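Local coordinates for protein glutamine amido transferase (Methylobacillus flagellatus, PDB 3M3P) that belongs to the class I glutamine amidotransferase family, with a fold built round a central mixed beta sheet, at residues V184-K196 against V208-I222. Numbering follows the deposited sequence.
Sequences VREWCSISPEELK and VQSAVEILRDLDVRI
Val184 presses its CG1 methyl on Ile214 CG2 at 3.3 Å, a tight carbon contact, and sits as a knob in the hole formed by Ile214, Leu215, Leu218 and Ile222. CG1, anti to the backbone N (chi1 176°), points at Ile214 and Leu218 CD1, and CG2, beside the backbone N, meets Ile222 CD1. Cys188, one turn on, lays SG against the same Ile214 CG2 at 3.7 Å, while the far end of Ile214, CD1, crosses Leu195 CD2 at roughly a right angle. Leu195 CD1 rests on Ala211 CB. Arg185 runs extended from CG to NE alongside Leu215 and Leu218: Leu218 CD2 lies 3.6 Å above the guanidinium plane, offset toward the rim, and Leu215 CD2 comes in obliquely. Water molecules bridge its NH2 to Leu215 O and its NE to Asp219 OD1, tying the guanidinium to the type II turn Leu215-Leu218 and to helix 218-222. At the other end Lys196 N gives a nearly straight hydrogen bond to Gln209 O (2.9 Å, 175°), approaching from above the carbonyl plane. Beside it, Ser210 and Glu213 form a capping box: Glu213 N donates to Ser210 OG and Ser210 N to Glu213 OE1. Glu213 OE2 reaches Lys196 NZ through water, and another water joins Lys196 O to Ala211 N. Phe137 of strand 134-140 packs against Val184 and Ile214, and Trp139 against Leu195. Helices 184-190 and 211-215 run almost antiparallel (172°), their axes 10.7 Å apart at closest approach, with the single knob Val184 set among residues of both following helices, beside the antiparallel part of the mixed sheet in this class I glutamine amidotransferase fold.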
loop_
_atom_site.group_PDB
_atom_site.type_symbol
_atom_site.label_atom_id
_atom_site.label_comp_id
_atom_site.label_asym_id
_atom_site.label_seq_id
_atom_site.Cartn_x
_atom_site.Cartn_y
_atom_site.Cartn_z
ATOM N N VAL A 184 2.695 -0.770 -14.551
ATOM C CA VAL A 184 2.277 0.579 -15.018
ATOM C C VAL A 184 1.738 0.479 -16.437
ATOM O O VAL A 184 0.663 0.971 -16.726
ATOM C CB VAL A 184 3.454 1.609 -14.923
ATOM C CG1 VAL A 184 3.033 2.969 -15.494
ATOM C CG2 VAL A 184 3.932 1.758 -13.471
ATOM N N ARG A 185 2.475 -0.196 -17.315
ATOM C CA ARG A 185 2.011 -0.371 -18.683
ATOM C C ARG A 185 0.670 -1.089 -18.729
ATOM O O ARG A 185 -0.204 -0.706 -19.483
ATOM C CB ARG A 185 3.072 -1.122 -19.512
ATOM C CG ARG A 185 4.344 -0.371 -19.671
ATOM C CD ARG A 185 5.268 -1.056 -20.622
ATOM N NE ARG A 185 6.576 -0.368 -20.711
ATOM C CZ ARG A 185 6.816 0.756 -21.372
ATOM N NH1 ARG A 185 5.875 1.388 -22.051
ATOM N NH2 ARG A 185 8.058 1.260 -21.320
ATOM N N GLU A 186 0.533 -2.172 -17.986
ATOM C CA GLU A 186 -0.711 -2.976 -17.944
ATOM C C GLU A 186 -1.896 -2.126 -17.511
ATOM O O GLU A 186 -2.976 -2.149 -18.113
ATOM C CB GLU A 186 -0.505 -4.194 -16.994
ATOM C CG GLU A 186 0.294 -5.360 -17.638
ATOM C CD GLU A 186 1.065 -6.331 -16.740
ATOM O OE1 GLU A 186 0.788 -6.428 -15.465
ATOM O OE2 GLU A 186 1.985 -6.947 -17.433
ATOM N N TRP A 187 -1.715 -1.388 -16.428
ATOM C CA TRP A 187 -2.830 -0.598 -15.856
ATOM C C TRP A 187 -3.236 0.452 -16.849
ATOM O O TRP A 187 -4.436 0.688 -17.023
ATOM C CB TRP A 187 -2.442 0.005 -14.521
ATOM C CG TRP A 187 -2.232 -0.998 -13.444
ATOM C CD1 TRP A 187 -2.293 -2.393 -13.521
ATOM C CD2 TRP A 187 -1.929 -0.691 -12.089
ATOM N NE1 TRP A 187 -2.038 -2.945 -12.271
ATOM C CE2 TRP A 187 -1.782 -1.915 -11.386
ATOM C CE3 TRP A 187 -1.761 0.520 -11.390
ATOM C CZ2 TRP A 187 -1.478 -1.956 -10.038
ATOM C CZ3 TRP A 187 -1.457 0.453 -9.992
ATOM C CH2 TRP A 187 -1.291 -0.769 -9.362
ATOM N N CYS A 188 -2.283 1.133 -17.477
ATOM C CA CYS A 188 -2.607 2.114 -18.494
ATOM C C CYS A 188 -3.387 1.514 -19.658
ATOM O O CYS A 188 -4.286 2.168 -20.233
ATOM C CB CYS A 188 -1.371 2.816 -19.020
ATOM S SG CYS A 188 -0.594 3.961 -17.771
ATOM N N SER A 189 -3.060 0.281 -20.022
ATOM C CA SER A 189 -3.797 -0.420 -21.091
ATOM C C SER A 189 -5.177 -0.924 -20.659
ATOM O O SER A 189 -6.091 -1.011 -21.523
ATOM C CB SER A 189 -2.949 -1.582 -21.560
ATOM O OG SER A 189 -1.876 -1.000 -22.269
ATOM N N ILE A 190 -5.363 -1.293 -19.388
ATOM C CA ILE A 190 -6.670 -1.742 -18.916
ATOM C C ILE A 190 -7.646 -0.537 -18.870
ATOM O O ILE A 190 -8.830 -0.670 -19.231
ATOM C CB ILE A 190 -6.576 -2.423 -17.565
ATOM C CG1 ILE A 190 -5.842 -3.786 -17.712
ATOM C CG2 ILE A 190 -7.994 -2.676 -16.914
ATOM C CD1 ILE A 190 -5.336 -4.374 -16.327
ATOM N N SER A 191 -7.179 0.634 -18.425
ATOM C CA SER A 191 -8.053 1.790 -18.206
ATOM C C SER A 191 -7.504 3.081 -18.777
ATOM O O SER A 191 -7.286 4.047 -18.062
ATOM C CB SER A 191 -8.411 1.913 -16.741
ATOM O OG SER A 191 -9.561 2.752 -16.603
ATOM N N PRO A 192 -7.386 3.155 -20.088
ATOM C CA PRO A 192 -6.879 4.351 -20.755
ATOM C C PRO A 192 -7.788 5.557 -20.668
ATOM O O PRO A 192 -7.350 6.715 -20.745
ATOM C CB PRO A 192 -6.730 3.887 -22.232
ATOM C CG PRO A 192 -7.768 2.819 -22.319
ATOM C CD PRO A 192 -7.672 2.076 -21.056
ATOM N N GLU A 193 -9.072 5.314 -20.470
ATOM C CA GLU A 193 -10.035 6.399 -20.458
ATOM C C GLU A 193 -10.034 7.267 -19.208
ATOM O O GLU A 193 -10.611 8.365 -19.212
ATOM C CB GLU A 193 -11.491 5.900 -20.763
ATOM C CG GLU A 193 -11.597 5.060 -22.066
ATOM C CD GLU A 193 -10.869 5.665 -23.316
ATOM O OE1 GLU A 193 -10.467 4.809 -24.157
ATOM O OE2 GLU A 193 -10.627 6.909 -23.518
ATOM N N GLU A 194 -9.396 6.793 -18.157
ATOM C CA GLU A 194 -9.199 7.556 -16.928
ATOM C C GLU A 194 -8.017 8.532 -17.026
ATOM O O GLU A 194 -7.882 9.423 -16.219
ATOM C CB GLU A 194 -8.954 6.622 -15.735
ATOM C CG GLU A 194 -10.152 5.859 -15.277
ATOM C CD GLU A 194 -9.817 5.015 -14.053
ATOM O OE1 GLU A 194 -9.531 5.622 -12.985
ATOM O OE2 GLU A 194 -9.799 3.763 -14.154
ATOM N N LEU A 195 -7.155 8.362 -18.025
ATOM C CA LEU A 195 -5.940 9.163 -18.150
ATOM C C LEU A 195 -6.230 10.460 -18.873
ATOM O O LEU A 195 -7.278 10.581 -19.534
ATOM C CB LEU A 195 -4.829 8.349 -18.874
ATOM C CG LEU A 195 -4.537 6.998 -18.282
ATOM C CD1 LEU A 195 -3.397 6.276 -19.081
ATOM C CD2 LEU A 195 -4.170 7.017 -16.820
ATOM N N LYS A 196 -5.326 11.436 -18.779
ATOM C CA LYS A 196 -5.518 12.757 -19.428
ATOM C C LYS A 196 -5.727 12.534 -20.899
ATOM O O LYS A 196 -4.946 11.824 -21.546
ATOM C CB LYS A 196 -4.321 13.675 -19.160
ATOM C CG LYS A 196 -4.466 15.112 -19.621
ATOM C CD LYS A 196 -3.221 15.903 -19.307
ATOM C CE LYS A 196 -3.254 17.327 -19.822
ATOM N NZ LYS A 196 -2.144 18.132 -19.205
ATOM N N VAL A 208 -3.851 14.567 -13.051
ATOM C CA VAL A 208 -4.145 13.372 -13.845
ATOM C C VAL A 208 -3.318 13.489 -15.100
ATOM O O VAL A 208 -3.495 14.434 -15.888
ATOM C CB VAL A 208 -5.652 13.197 -14.162
ATOM C CG1 VAL A 208 -5.916 12.093 -15.225
ATOM C CG2 VAL A 208 -6.428 12.904 -12.818
ATOM N N GLN A 209 -2.361 12.606 -15.257
ATOM C CA GLN A 209 -1.389 12.611 -16.331
ATOM C C GLN A 209 -1.894 11.790 -17.506
ATOM O O GLN A 209 -2.805 10.966 -17.383
ATOM C CB GLN A 209 -0.069 12.082 -15.845
ATOM C CG GLN A 209 0.590 13.013 -14.818
ATOM C CD GLN A 209 2.057 12.578 -14.539
ATOM O OE1 GLN A 209 2.387 11.438 -14.432
ATOM N NE2 GLN A 209 2.979 13.574 -14.751
ATOM N N SER A 210 -1.296 12.043 -18.665
ATOM C CA SER A 210 -1.520 11.241 -19.858
ATOM C C SER A 210 -0.717 9.929 -19.834
ATOM O O SER A 210 0.269 9.809 -19.106
ATOM C CB SER A 210 -1.105 12.069 -21.070
ATOM O OG SER A 210 0.294 12.235 -21.093
ATOM N N ALA A 211 -1.095 8.995 -20.699
ATOM C CA ALA A 211 -0.317 7.787 -20.889
ATOM C C ALA A 211 1.120 8.120 -21.268
ATOM O O ALA A 211 2.072 7.580 -20.721
ATOM C CB ALA A 211 -0.946 6.880 -21.913
ATOM N N VAL A 212 1.267 9.081 -22.165
ATOM C CA VAL A 212 2.624 9.480 -22.572
ATOM C C VAL A 212 3.457 9.942 -21.371
ATOM O O VAL A 212 4.591 9.495 -21.164
ATOM C CB VAL A 212 2.601 10.596 -23.650
ATOM C CG1 VAL A 212 3.959 11.315 -23.808
ATOM C CG2 VAL A 212 2.135 10.036 -25.001
ATOM N N GLU A 213 2.872 10.785 -20.530
ATOM C CA GLU A 213 3.599 11.268 -19.346
ATOM C C GLU A 213 3.927 10.140 -18.373
ATOM O O GLU A 213 5.006 10.116 -17.772
ATOM C CB GLU A 213 2.791 12.363 -18.660
ATOM C CG GLU A 213 2.769 13.662 -19.445
ATOM C CD GLU A 213 1.704 14.637 -19.003
ATOM O OE1 GLU A 213 0.688 14.315 -18.387
ATOM O OE2 GLU A 213 1.883 15.843 -19.420
ATOM N N ILE A 214 2.987 9.200 -18.197
ATOM C CA ILE A 214 3.180 8.123 -17.252
ATOM C C ILE A 214 4.276 7.192 -17.707
ATOM O O ILE A 214 5.047 6.647 -16.883
ATOM C CB ILE A 214 1.871 7.399 -16.993
ATOM C CG1 ILE A 214 0.958 8.311 -16.168
ATOM C CG2 ILE A 214 2.047 6.062 -16.290
ATOM C CD1 ILE A 214 -0.508 7.865 -16.034
ATOM N N LEU A 215 4.366 6.970 -19.013
ATOM C CA LEU A 215 5.358 6.055 -19.575
ATOM C C LEU A 215 6.729 6.685 -19.829
ATOM O O LEU A 215 7.693 5.974 -20.089
ATOM C CB LEU A 215 4.820 5.422 -20.884
ATOM C CG LEU A 215 3.516 4.655 -20.653
ATOM C CD1 LEU A 215 2.944 4.149 -21.995
ATOM C CD2 LEU A 215 3.686 3.520 -19.699
ATOM N N ARG A 216 6.808 7.992 -19.692
ATOM C CA ARG A 216 8.047 8.737 -20.003
ATOM C C ARG A 216 9.104 8.372 -18.955
ATOM O O ARG A 216 8.863 8.504 -17.745
ATOM C CB ARG A 216 7.703 10.215 -20.031
ATOM C CG ARG A 216 8.873 11.096 -20.344
ATOM C CD ARG A 216 8.417 12.497 -20.573
ATOM N NE ARG A 216 7.687 12.700 -21.816
ATOM C CZ ARG A 216 6.733 13.599 -22.061
ATOM N NH1 ARG A 216 6.237 14.362 -21.091
ATOM N NH2 ARG A 216 6.242 13.743 -23.273
ATOM N N ASP A 217 10.270 7.925 -19.434
ATOM C CA ASP A 217 11.369 7.527 -18.585
ATOM C C ASP A 217 10.957 6.449 -17.563
ATOM O O ASP A 217 11.507 6.365 -16.450
ATOM C CB ASP A 217 12.011 8.724 -17.850
ATOM C CG ASP A 217 12.529 9.803 -18.798
ATOM O OD1 ASP A 217 13.331 9.385 -19.656
ATOM O OD2 ASP A 217 12.114 10.992 -18.634
ATOM N N LEU A 218 10.061 5.560 -17.990
ATOM C CA LEU A 218 9.436 4.600 -17.053
ATOM C C LEU A 218 10.451 3.742 -16.351
ATOM O O LEU A 218 10.428 3.582 -15.104
ATOM C CB LEU A 218 8.441 3.719 -17.797
ATOM C CG LEU A 218 7.676 2.753 -16.909
ATOM C CD1 LEU A 218 6.917 3.467 -15.779
ATOM C CD2 LEU A 218 6.701 1.892 -17.743
ATOM N N ASP A 219 11.343 3.097 -17.090
ATOM C CA ASP A 219 12.220 2.126 -16.434
ATOM C C ASP A 219 13.126 2.815 -15.420
ATOM O O ASP A 219 13.358 2.284 -14.292
ATOM C CB ASP A 219 13.068 1.324 -17.433
ATOM C CG ASP A 219 12.271 0.314 -18.185
ATOM O OD1 ASP A 219 11.208 -0.118 -17.748
ATOM O OD2 ASP A 219 12.816 -0.172 -19.223
ATOM N N VAL A 220 13.705 3.956 -15.749
ATOM C CA VAL A 220 14.588 4.624 -14.807
ATOM C C VAL A 220 13.823 5.098 -13.572
ATOM O O VAL A 220 14.303 4.940 -12.424
ATOM C CB VAL A 220 15.352 5.797 -15.452
ATOM C CG1 VAL A 220 16.097 6.638 -14.419
ATOM C CG2 VAL A 220 16.329 5.244 -16.513
ATOM N N ARG A 221 12.619 5.645 -13.739
ATOM C CA ARG A 221 11.892 6.150 -12.576
ATOM C C ARG A 221 11.331 5.016 -11.714
ATOM O O ARG A 221 11.205 5.138 -10.502
ATOM C CB ARG A 221 10.857 7.176 -13.017
ATOM C CG ARG A 221 9.644 6.703 -13.579
ATOM C CD ARG A 221 8.997 7.812 -14.504
ATOM N NE ARG A 221 8.710 9.082 -13.788
ATOM C CZ ARG A 221 8.197 10.185 -14.336
ATOM N NH1 ARG A 221 7.896 11.271 -13.643
ATOM N NH2 ARG A 221 7.911 10.181 -15.644
ATOM N N ILE A 222 11.051 3.862 -12.352
ATOM C CA ILE A 222 10.722 2.663 -11.579
ATOM C C ILE A 222 11.872 2.179 -10.759
ATOM O O ILE A 222 11.668 1.747 -9.637
ATOM C CB ILE A 222 10.119 1.545 -12.470
ATOM C CG1 ILE A 222 8.664 1.912 -12.886
ATOM C CG2 ILE A 222 10.220 0.158 -11.814
ATOM C CD1 ILE A 222 7.624 1.743 -11.794
HETATM O O HOH W 1 9.055 3.911 -21.392
HETATM O O HOH W 2 9.289 -0.913 -19.563
HETATM O O HOH W 3 -3.546 9.522 -22.264
HETATM O O HOH W 4 0.036 17.238 -20.558
#